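PDB 5H5L: glutathione s-transferase S2 from Nilaparvata lugens, which probably catalyses the conjugation of glutathione to electrophilic substrates, being a sigma-class glutathione transferase also named prostaglandin D synthase. Local coordinates for residues I18-S23 with D182-L187; F29-I34 with K191-K196; S100-W105 with E161-I166. One frame throughout, in Å; residues are numbered along the deposited sequence.

Contacts 1 and 2 both join the thioredoxin-like N-terminal domain to the helical C-terminal domain, whereas contact 3 lies within the helical domain. Along the chain, helix 15-25 and then strand 30-34 come first, and their partners follow in the same order on helices 175-185 and 188-196, so the two contacts interlock. Their centres are about 11 Å apart, and Arg-19 NE meets Asp-31 OD1 at 2.9 Å in a salt bridge between them. Contact 3 pairs helices 82-106 and 151-164, formed from the intervening sequence, with its centre about 19 Å from that of contact 1 and about 21 Å from that of contact 2. The C-terminal helices thus close back over the N-terminal domain.

Contact 1 (I18-S23 with D182-L187); sequences IRWMLS and DKVVNL
Trp-20 and Val-184 meet through contrasting first torsions: Trp-20 holds CG anti to its carbonyl carbon (chi1 -72°), while Val-184 turns CG1 anti to its backbone N (chi1 165°). The first carries the six-membered half of the indole away from helix 15-25, and the second presents a single methyl from the last turn of helix 175-185. Trp-20 CZ3 lies 3.7 Å from Val-184 CG1, and the same methyl is 4.1 Å from Trp-20 CE3, so it sits near the CE3-CZ3 bond, with the two side chains crossing at about a right angle. Val-185 adds its own CG1, 3.9 Å from Trp-20 CH2; here the side chains lie side by side and point the same way.

The evidence for purely apolar packing is direct. No hydrogen bond spans the segments, and the nearest CA atoms, those of Trp-20 and Val-185, remain 9.4 Å apart, so one indole bridges the gap to two methyls and only 95 Å² is buried. The indole N-H is satisfied elsewhere, Trp-20 NE1 bonding to Glu-16 OE2 within its own helix. Around the ring, Ile-154 and Ser-158 of helix 151-164 and Ile-190 of helix 188-196 add further contacts. Past the valines the chain turns, with Leu-187 N bonded to Val-184 O at 3.0 Å, and Leu-187 then takes the N-cap position of helix 188-196. A tryptophan from the first helix of the thioredoxin-like domain, packed among C-terminal helices, makes this part of the interdomain interface of the glutathione transferase fold.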
loop_
_atom_site.group_PDB
_atom_site.type_symbol
_atom_site.label_atom_id
_atom_site.label_comp_id
_atom_site.label_asym_id
_atom_site.label_seq_id
_atom_site.Cartn_x
_atom_site.Cartn_y
_atom_site.Cartn_z
ATOM N N ILE B 18 -7.687 12.511 0.550
ATOM C CA ILE B 18 -7.031 13.515 -0.278
ATOM C C ILE B 18 -7.696 14.876 -0.096
ATOM O O ILE B 18 -7.020 15.907 0.024
ATOM C CB ILE B 18 -7.042 13.059 -1.748
ATOM C CG1 ILE B 18 -6.254 11.751 -1.915
ATOM C CG2 ILE B 18 -6.424 14.132 -2.632
ATOM C CD1 ILE B 18 -6.534 11.014 -3.181
ATOM N N ARG B 19 -9.031 14.904 -0.039
ATOM C CA ARG B 19 -9.717 16.168 0.231
ATOM C C ARG B 19 -9.286 16.759 1.569
ATOM O O ARG B 19 -9.035 17.971 1.675
ATOM C CB ARG B 19 -11.236 15.960 0.199
ATOM C CG ARG B 19 -11.813 15.516 -1.151
ATOM C CD ARG B 19 -13.251 15.009 -1.010
ATOM N NE ARG B 19 -13.843 14.502 -2.248
ATOM C CZ ARG B 19 -14.563 13.394 -2.342
ATOM N NH1 ARG B 19 -14.786 12.632 -1.275
ATOM N NH2 ARG B 19 -15.051 13.021 -3.517
ATOM N N TRP B 20 -9.191 15.925 2.613
ATOM C CA TRP B 20 -8.760 16.451 3.902
ATOM C C TRP B 20 -7.339 16.969 3.838
ATOM O O TRP B 20 -7.031 18.004 4.428
ATOM C CB TRP B 20 -8.856 15.399 5.019
ATOM C CG TRP B 20 -10.262 15.058 5.448
ATOM C CD1 TRP B 20 -11.405 15.299 4.755
ATOM C CD2 TRP B 20 -10.666 14.408 6.673
ATOM N NE1 TRP B 20 -12.497 14.837 5.460
ATOM C CE2 TRP B 20 -12.064 14.285 6.635
ATOM C CE3 TRP B 20 -9.976 13.906 7.778
ATOM C CZ2 TRP B 20 -12.783 13.694 7.647
ATOM C CZ3 TRP B 20 -10.700 13.317 8.793
ATOM C CH2 TRP B 20 -12.089 13.235 8.728
ATOM N N MET B 21 -6.438 16.246 3.164
ATOM C CA MET B 21 -5.051 16.709 3.079
ATOM C C MET B 21 -4.955 18.025 2.311
ATOM O O MET B 21 -4.197 18.929 2.690
ATOM C CB MET B 21 -4.178 15.640 2.419
ATOM C CG MET B 21 -3.849 14.437 3.316
ATOM S SD MET B 21 -3.122 14.891 4.881
ATOM C CE MET B 21 -1.686 15.748 4.377
ATOM N N LEU B 22 -5.707 18.148 1.239
ATOM C CA LEU B 22 -5.669 19.397 0.476
ATOM C C LEU B 22 -6.269 20.537 1.293
ATOM O O LEU B 22 -5.752 21.662 1.273
ATOM C CB LEU B 22 -6.411 19.220 -0.841
ATOM C CG LEU B 22 -5.733 18.314 -1.884
ATOM C CD1 LEU B 22 -6.693 18.026 -2.964
ATOM C CD2 LEU B 22 -4.523 19.014 -2.452
ATOM N N SER B 23 -7.298 20.230 2.088
ATOM C CA SER B 23 -7.879 21.229 2.991
ATOM C C SER B 23 -6.881 21.619 4.057
ATOM O O SER B 23 -6.623 22.808 4.279
ATOM C CB SER B 23 -9.151 20.681 3.615
ATOM O OG SER B 23 -10.117 20.488 2.615
ATOM N N ASP B 182 -11.409 12.470 17.350
ATOM C CA ASP B 182 -11.938 13.778 17.735
ATOM C C ASP B 182 -10.907 14.865 17.501
ATOM O O ASP B 182 -11.252 15.982 17.111
ATOM C CB ASP B 182 -12.370 13.764 19.201
ATOM C CG ASP B 182 -13.477 12.759 19.470
ATOM O OD1 ASP B 182 -14.181 12.347 18.509
ATOM O OD2 ASP B 182 -13.648 12.374 20.643
ATOM N N LYS B 183 -9.640 14.539 17.704
ATOM C CA LYS B 183 -8.555 15.493 17.492
ATOM C C LYS B 183 -8.417 15.865 16.016
ATOM O O LYS B 183 -8.232 17.035 15.676
ATOM C CB LYS B 183 -7.279 14.871 18.045
ATOM C CG LYS B 183 -6.016 15.598 17.838
ATOM C CD LYS B 183 -5.024 15.265 18.956
ATOM C CE LYS B 183 -4.817 13.770 19.187
ATOM N NZ LYS B 183 -4.043 13.489 20.451
ATOM N N VAL B 184 -8.539 14.897 15.118
ATOM C CA VAL B 184 -8.302 15.189 13.709
ATOM C C VAL B 184 -9.459 15.982 13.143
ATOM O O VAL B 184 -9.263 16.983 12.449
ATOM C CB VAL B 184 -8.059 13.893 12.911
ATOM C CG1 VAL B 184 -8.182 14.178 11.429
ATOM C CG2 VAL B 184 -6.662 13.328 13.236
ATOM N N VAL B 185 -10.686 15.567 13.435
ATOM C CA VAL B 185 -11.815 16.260 12.828
ATOM C C VAL B 185 -12.000 17.668 13.357
ATOM O O VAL B 185 -12.825 18.413 12.799
ATOM C CB VAL B 185 -13.149 15.517 12.993
ATOM C CG1 VAL B 185 -13.027 14.138 12.445
ATOM C CG2 VAL B 185 -13.600 15.506 14.482
ATOM N N ASN B 186 -11.236 18.061 14.386
ATOM C CA ASN B 186 -11.269 19.418 14.914
ATOM C C ASN B 186 -10.067 20.249 14.512
ATOM O O ASN B 186 -9.995 21.425 14.880
ATOM C CB ASN B 186 -11.400 19.390 16.440
ATOM C CG ASN B 186 -12.847 19.186 16.872
ATOM O OD1 ASN B 186 -13.698 20.054 16.652
ATOM N ND2 ASN B 186 -13.144 18.013 17.440
ATOM N N LEU B 187 -9.132 19.689 13.758
ATOM C CA LEU B 187 -8.157 20.527 13.079
ATOM C C LEU B 187 -8.923 21.562 12.262
ATOM O O LEU B 187 -9.877 21.200 11.557
ATOM C CB LEU B 187 -7.235 19.679 12.194
ATOM C CG LEU B 187 -6.375 18.708 13.018
ATOM C CD1 LEU B 187 -5.631 17.613 12.162
ATOM C CD2 LEU B 187 -5.378 19.493 13.857
#

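Contact 2 (F29-I34 with K191-K196); sequences FEDNRI and KAWIEK
Trp-193 of helix 188-196 pushes its six-membered ring against Phe-29, Asp-31 and Arg-33, on and just before strand 30-34, an outer strand of the thioredoxin-like sheet. Its CG is anti to the backbone N (chi1 168°), which sends the indole straight across to the strand. The closest approach is Asp-31 OD2 to Trp-193 CH2, 3.5 Å, with the oxygen in the ring plane at the edge, where the C-H groups probably carry slight positive charge; carboxylate and ring planes stand 72° apart. On one flank Phe-29 CZ is 4.0 Å from Trp-193 CZ3. On the other, Arg-33 NH2 reaches Trp-193 CZ2 at 4.0 Å, sliding past the ring in the opposite direction.

Away from this packed ring the contact is loose. Lys-196 NZ stops 6.6 Å from Phe-29 CE1, just before the strand, and the Lys-191 to Glu-195 salt bridge lies on the exposed side of the helix. Asp-31 binds two guanidinium groups, OD2 that of Arg-33 and OD1, in a salt bridge, that of Arg-19. An alanine here would be likely to leave the adjoining Arg-19 and Arg-33 guanidinium groups without the carboxylate that pairs with both, and the indole edge without its oxygen. Trp-193 NE1 is satisfied by Glu-16 OE2. Arg-33 NE gives Asp-31 OD2 a salt-bridging hydrogen bond of 2.9 Å, 169° at the hydrogen, from above the carboxylate plane, OD2 lying in the guanidinium plane.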
loop_
_atom_site.group_PDB
_atom_site.type_symbol
_atom_site.label_atom_id
_atom_site.label_comp_id
_atom_site.label_asym_id
_atom_site.label_seq_id
_atom_site.Cartn_x
_atom_site.Cartn_y
_atom_site.Cartn_z
ATOM N N PHE B 29 -8.637 23.606 -4.795
ATOM C CA PHE B 29 -8.627 22.436 -5.624
ATOM C C PHE B 29 -10.021 22.204 -6.154
ATOM O O PHE B 29 -11.017 22.485 -5.481
ATOM C CB PHE B 29 -8.125 21.217 -4.847
ATOM C CG PHE B 29 -9.061 20.721 -3.780
ATOM C CD1 PHE B 29 -8.999 21.220 -2.493
ATOM C CD2 PHE B 29 -9.934 19.711 -4.047
ATOM C CE1 PHE B 29 -9.844 20.714 -1.504
ATOM C CE2 PHE B 29 -10.765 19.192 -3.082
ATOM C CZ PHE B 29 -10.711 19.682 -1.809
ATOM N N GLU B 30 -10.075 21.672 -7.369
ATOM C CA GLU B 30 -11.330 21.238 -7.938
ATOM C C GLU B 30 -11.702 19.883 -7.372
ATOM O O GLU B 30 -10.926 18.921 -7.465
ATOM C CB GLU B 30 -11.235 21.177 -9.465
ATOM C CG GLU B 30 -12.514 20.701 -10.113
ATOM C CD GLU B 30 -12.415 20.630 -11.625
ATOM O OE1 GLU B 30 -11.629 21.394 -12.215
ATOM O OE2 GLU B 30 -13.117 19.788 -12.216
ATOM N N ASP B 31 -12.906 19.809 -6.810
ATOM C CA ASP B 31 -13.451 18.587 -6.223
ATOM C C ASP B 31 -14.428 17.986 -7.224
ATOM O O ASP B 31 -15.648 18.119 -7.114
ATOM C CB ASP B 31 -14.124 18.891 -4.886
ATOM C CG ASP B 31 -14.446 17.656 -4.089
ATOM O OD1 ASP B 31 -13.753 16.636 -4.264
ATOM O OD2 ASP B 31 -15.400 17.698 -3.276
ATOM N N ASN B 32 -13.870 17.293 -8.216
ATOM C CA ASN B 32 -14.653 16.705 -9.303
ATOM C C ASN B 32 -15.292 15.393 -8.858
ATOM O O ASN B 32 -14.615 14.362 -8.773
ATOM C CB ASN B 32 -13.744 16.511 -10.522
ATOM C CG ASN B 32 -14.491 16.020 -11.733
ATOM O OD1 ASN B 32 -15.566 16.527 -12.059
ATOM N ND2 ASN B 32 -13.934 15.010 -12.409
ATOM N N ARG B 33 -16.614 15.416 -8.607
ATOM C CA ARG B 33 -17.360 14.273 -8.085
ATOM C C ARG B 33 -18.183 13.578 -9.162
ATOM O O ARG B 33 -18.826 14.229 -9.990
ATOM C CB ARG B 33 -18.289 14.694 -6.938
ATOM C CG ARG B 33 -17.545 15.240 -5.734
ATOM C CD ARG B 33 -18.452 15.798 -4.615
ATOM N NE ARG B 33 -17.656 15.921 -3.398
ATOM C CZ ARG B 33 -17.779 15.186 -2.294
ATOM N NH1 ARG B 33 -18.708 14.251 -2.144
ATOM N NH2 ARG B 33 -16.920 15.387 -1.325
ATOM N N ILE B 34 -18.199 12.250 -9.106
ATOM C CA ILE B 34 -18.760 11.403 -10.147
ATOM C C ILE B 34 -19.944 10.650 -9.586
ATOM O O ILE B 34 -19.841 10.024 -8.522
ATOM C CB ILE B 34 -17.731 10.390 -10.680
ATOM C CG1 ILE B 34 -16.451 11.092 -11.070
ATOM C CG2 ILE B 34 -18.304 9.613 -11.865
ATOM C CD1 ILE B 34 -16.628 12.152 -12.135
ATOM N N LYS B 191 -11.990 20.599 10.017
ATOM C CA LYS B 191 -13.298 20.984 10.542
ATOM C C LYS B 191 -14.095 21.794 9.527
ATOM O O LYS B 191 -15.261 21.502 9.242
ATOM C CB LYS B 191 -13.076 21.802 11.814
ATOM C CG LYS B 191 -14.274 21.875 12.740
ATOM C CD LYS B 191 -13.903 22.632 14.002
ATOM C CE LYS B 191 -15.074 22.694 14.965
ATOM N NZ LYS B 191 -16.183 23.501 14.405
ATOM N N ALA B 192 -13.484 22.846 9.008
ATOM C CA ALA B 192 -14.102 23.636 7.952
ATOM C C ALA B 192 -14.570 22.759 6.804
ATOM O O ALA B 192 -15.715 22.864 6.346
ATOM C CB ALA B 192 -13.108 24.680 7.446
ATOM N N TRP B 193 -13.681 21.895 6.298
ATOM C CA TRP B 193 -14.057 21.054 5.170
ATOM C C TRP B 193 -15.264 20.210 5.513
ATOM O O TRP B 193 -16.182 20.059 4.705
ATOM C CB TRP B 193 -12.889 20.146 4.742
ATOM C CG TRP B 193 -13.401 19.129 3.820
ATOM C CD1 TRP B 193 -13.723 17.845 4.105
ATOM C CD2 TRP B 193 -13.737 19.337 2.455
ATOM N NE1 TRP B 193 -14.229 17.226 2.994
ATOM C CE2 TRP B 193 -14.238 18.123 1.960
ATOM C CE3 TRP B 193 -13.659 20.437 1.599
ATOM C CZ2 TRP B 193 -14.671 17.981 0.647
ATOM C CZ3 TRP B 193 -14.069 20.285 0.297
ATOM C CH2 TRP B 193 -14.577 19.070 -0.166
ATOM N N ILE B 194 -15.271 19.639 6.708
ATOM C CA ILE B 194 -16.386 18.804 7.125
ATOM C C ILE B 194 -17.669 19.622 7.140
ATOM O O ILE B 194 -18.737 19.135 6.759
ATOM C CB ILE B 194 -16.076 18.186 8.503
ATOM C CG1 ILE B 194 -14.940 17.147 8.363
ATOM C CG2 ILE B 194 -17.333 17.583 9.113
ATOM C CD1 ILE B 194 -14.276 16.820 9.648
ATOM N N GLU B 195 -17.579 20.881 7.566
ATOM C CA GLU B 195 -18.769 21.720 7.654
ATOM C C GLU B 195 -19.286 22.085 6.270
ATOM O O GLU B 195 -20.498 22.052 6.028
ATOM C CB GLU B 195 -18.464 22.986 8.453
ATOM C CG GLU B 195 -18.317 22.769 9.942
ATOM C CD GLU B 195 -17.663 23.957 10.618
ATOM O OE1 GLU B 195 -17.337 24.930 9.900
ATOM O OE2 GLU B 195 -17.459 23.915 11.853
ATOM N N LYS B 196 -18.387 22.440 5.351
ATOM C CA LYS B 196 -18.816 22.903 4.041
ATOM C C LYS B 196 -18.951 21.779 3.026
ATOM O O LYS B 196 -19.593 21.981 1.989
ATOM C CB LYS B 196 -17.854 23.981 3.516
ATOM C CG LYS B 196 -16.627 23.494 2.725
ATOM C CD LYS B 196 -15.998 24.617 1.935
ATOM C CE LYS B 196 -15.013 24.078 0.909
ATOM N NZ LYS B 196 -14.655 25.087 -0.133
#

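Contact 3 (S100-W105 with E161-I166); sequences SSISKW and EFMTTI
Met-163 reaches across to Ile-102 with everything beyond CB. Met-163 CB itself lies too far away to touch, 5.1 Å from Ile-102 CD1. Met-163 CG is anti to the carbonyl carbon (chi1 -69°), and it comes to 3.8 Å from Ile-102 CD1. Met-163 SD follows at 3.3 Å from Ile-102 CD1, a close approach for sulfur and methyl. The chain then bends (chi3 53°), so that Met-163 CE doubles back beside the same methyl, 3.8 Å from Ile-102 CD1, and three successive Met-163 atoms lie against one methyl.

This pairs helices 82-106 and 151-164 inside the helical C-terminal domain of the glutathione transferase fold. The Ile-102 side chain is about 10 Å from a bound glutathione, and Arg-99 of the pocket lies one turn earlier on the same helix.

At the more exposed end, Trp-105 CH2 meets Ile-166 CG2 at 4.0 Å. The Trp-105 ring has further partners in its own chain, a cation-pi contact from Lys-114 and the ring of Trp-167. Ile-166 N is bonded to Met-163 O at 2.9 Å.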
loop_
_atom_site.group_PDB
_atom_site.type_symbol
_atom_site.label_atom_id
_atom_site.label_comp_id
_atom_site.label_asym_id
_atom_site.label_seq_id
_atom_site.Cartn_x
_atom_site.Cartn_y
_atom_site.Cartn_z
ATOM N N SER B 100 -8.928 -4.133 3.451
ATOM C CA SER B 100 -9.194 -5.139 2.439
ATOM C C SER B 100 -10.345 -6.038 2.849
ATOM O O SER B 100 -11.134 -6.457 1.994
ATOM C CB SER B 100 -7.957 -5.961 2.186
ATOM O OG SER B 100 -8.306 -7.117 1.478
ATOM N N SER B 101 -10.459 -6.329 4.149
ATOM C CA SER B 101 -11.579 -7.106 4.667
ATOM C C SER B 101 -12.894 -6.384 4.435
ATOM O O SER B 101 -13.908 -6.998 4.074
ATOM C CB SER B 101 -11.367 -7.394 6.153
ATOM O OG SER B 101 -10.813 -8.675 6.295
ATOM N N ILE B 102 -12.917 -5.091 4.663
ATOM C CA ILE B 102 -14.130 -4.344 4.384
ATOM C C ILE B 102 -14.483 -4.422 2.911
ATOM O O ILE B 102 -15.666 -4.458 2.554
ATOM C CB ILE B 102 -13.996 -2.890 4.861
ATOM C CG1 ILE B 102 -13.691 -2.868 6.349
ATOM C CG2 ILE B 102 -15.288 -2.123 4.583
ATOM C CD1 ILE B 102 -13.367 -1.499 6.855
ATOM N N SER B 103 -13.475 -4.440 2.028
ATOM C CA SER B 103 -13.756 -4.468 0.594
ATOM C C SER B 103 -14.362 -5.807 0.190
ATOM O O SER B 103 -15.326 -5.850 -0.577
ATOM C CB SER B 103 -12.477 -4.186 -0.206
ATOM O OG SER B 103 -11.949 -2.903 0.102
ATOM N N LYS B 104 -13.808 -6.906 0.700
ATOM C CA LYS B 104 -14.384 -8.228 0.466
ATOM C C LYS B 104 -15.867 -8.244 0.844
ATOM O O LYS B 104 -16.720 -8.686 0.065
ATOM C CB LYS B 104 -13.592 -9.272 1.260
ATOM C CG LYS B 104 -14.220 -10.673 1.409
ATOM C CD LYS B 104 -13.733 -11.662 0.366
ATOM C CE LYS B 104 -14.585 -12.933 0.356
ATOM N NZ LYS B 104 -14.257 -13.827 -0.772
ATOM N N TRP B 105 -16.189 -7.749 2.038
ATOM C CA TRP B 105 -17.574 -7.717 2.475
ATOM C C TRP B 105 -18.416 -6.824 1.574
ATOM O O TRP B 105 -19.564 -7.155 1.262
ATOM C CB TRP B 105 -17.642 -7.237 3.917
ATOM C CG TRP B 105 -19.028 -6.873 4.333
ATOM C CD1 TRP B 105 -20.014 -7.731 4.748
ATOM C CD2 TRP B 105 -19.594 -5.559 4.378
ATOM N NE1 TRP B 105 -21.157 -7.030 5.029
ATOM C CE2 TRP B 105 -20.929 -5.697 4.818
ATOM C CE3 TRP B 105 -19.109 -4.282 4.086
ATOM C CZ2 TRP B 105 -21.780 -4.610 4.968
ATOM C CZ3 TRP B 105 -19.954 -3.203 4.237
ATOM C CH2 TRP B 105 -21.276 -3.372 4.676
ATOM N N GLU B 161 -14.154 7.281 9.484
ATOM C CA GLU B 161 -15.412 8.017 9.463
ATOM C C GLU B 161 -16.381 7.390 8.473
ATOM O O GLU B 161 -17.567 7.224 8.760
ATOM C CB GLU B 161 -15.119 9.479 9.123
ATOM C CG GLU B 161 -16.286 10.266 8.587
ATOM C CD GLU B 161 -15.919 11.714 8.402
ATOM O OE1 GLU B 161 -15.857 12.173 7.243
ATOM O OE2 GLU B 161 -15.645 12.378 9.422
ATOM N N PHE B 162 -15.880 6.987 7.317
ATOM C CA PHE B 162 -16.722 6.282 6.375
ATOM C C PHE B 162 -17.299 5.019 6.994
ATOM O O PHE B 162 -18.463 4.689 6.772
ATOM C CB PHE B 162 -15.919 5.956 5.119
ATOM C CG PHE B 162 -16.732 5.347 4.018
ATOM C CD1 PHE B 162 -17.392 6.156 3.114
ATOM C CD2 PHE B 162 -16.832 3.964 3.880
ATOM C CE1 PHE B 162 -18.143 5.601 2.080
ATOM C CE2 PHE B 162 -17.578 3.408 2.858
ATOM C CZ PHE B 162 -18.232 4.233 1.953
ATOM N N MET B 163 -16.499 4.282 7.756
ATOM C CA MET B 163 -17.029 3.083 8.391
ATOM C C MET B 163 -18.129 3.421 9.383
ATOM O O MET B 163 -19.088 2.664 9.540
ATOM C CB MET B 163 -15.930 2.335 9.119
ATOM C CG MET B 163 -14.898 1.690 8.219
ATOM S SD MET B 163 -13.667 0.820 9.197
ATOM C CE MET B 163 -14.675 -0.231 10.235
ATOM N N THR B 164 -17.977 4.524 10.109
ATOM C CA THR B 164 -19.003 4.921 11.055
ATOM C C THR B 164 -20.346 5.151 10.364
ATOM O O THR B 164 -21.386 5.047 11.015
ATOM C CB THR B 164 -18.540 6.159 11.822
ATOM O OG1 THR B 164 -17.344 5.837 12.539
ATOM C CG2 THR B 164 -19.542 6.569 12.842
ATOM N N THR B 165 -20.369 5.392 9.054
ATOM C CA THR B 165 -21.660 5.542 8.388
ATOM C C THR B 165 -22.391 4.215 8.225
ATOM O O THR B 165 -23.611 4.222 8.027
ATOM C CB THR B 165 -21.495 6.210 7.025
ATOM O OG1 THR B 165 -20.837 5.318 6.123
ATOM C CG2 THR B 165 -20.708 7.526 7.153
ATOM N N ILE B 166 -21.681 3.093 8.317
ATOM C CA ILE B 166 -22.271 1.745 8.291
ATOM C C ILE B 166 -22.438 1.167 9.701
ATOM O O ILE B 166 -23.512 0.688 10.066
ATOM C CB ILE B 166 -21.408 0.804 7.425
ATOM C CG1 ILE B 166 -21.279 1.349 6.002
ATOM C CG2 ILE B 166 -21.982 -0.629 7.458
ATOM C CD1 ILE B 166 -22.581 1.354 5.229
#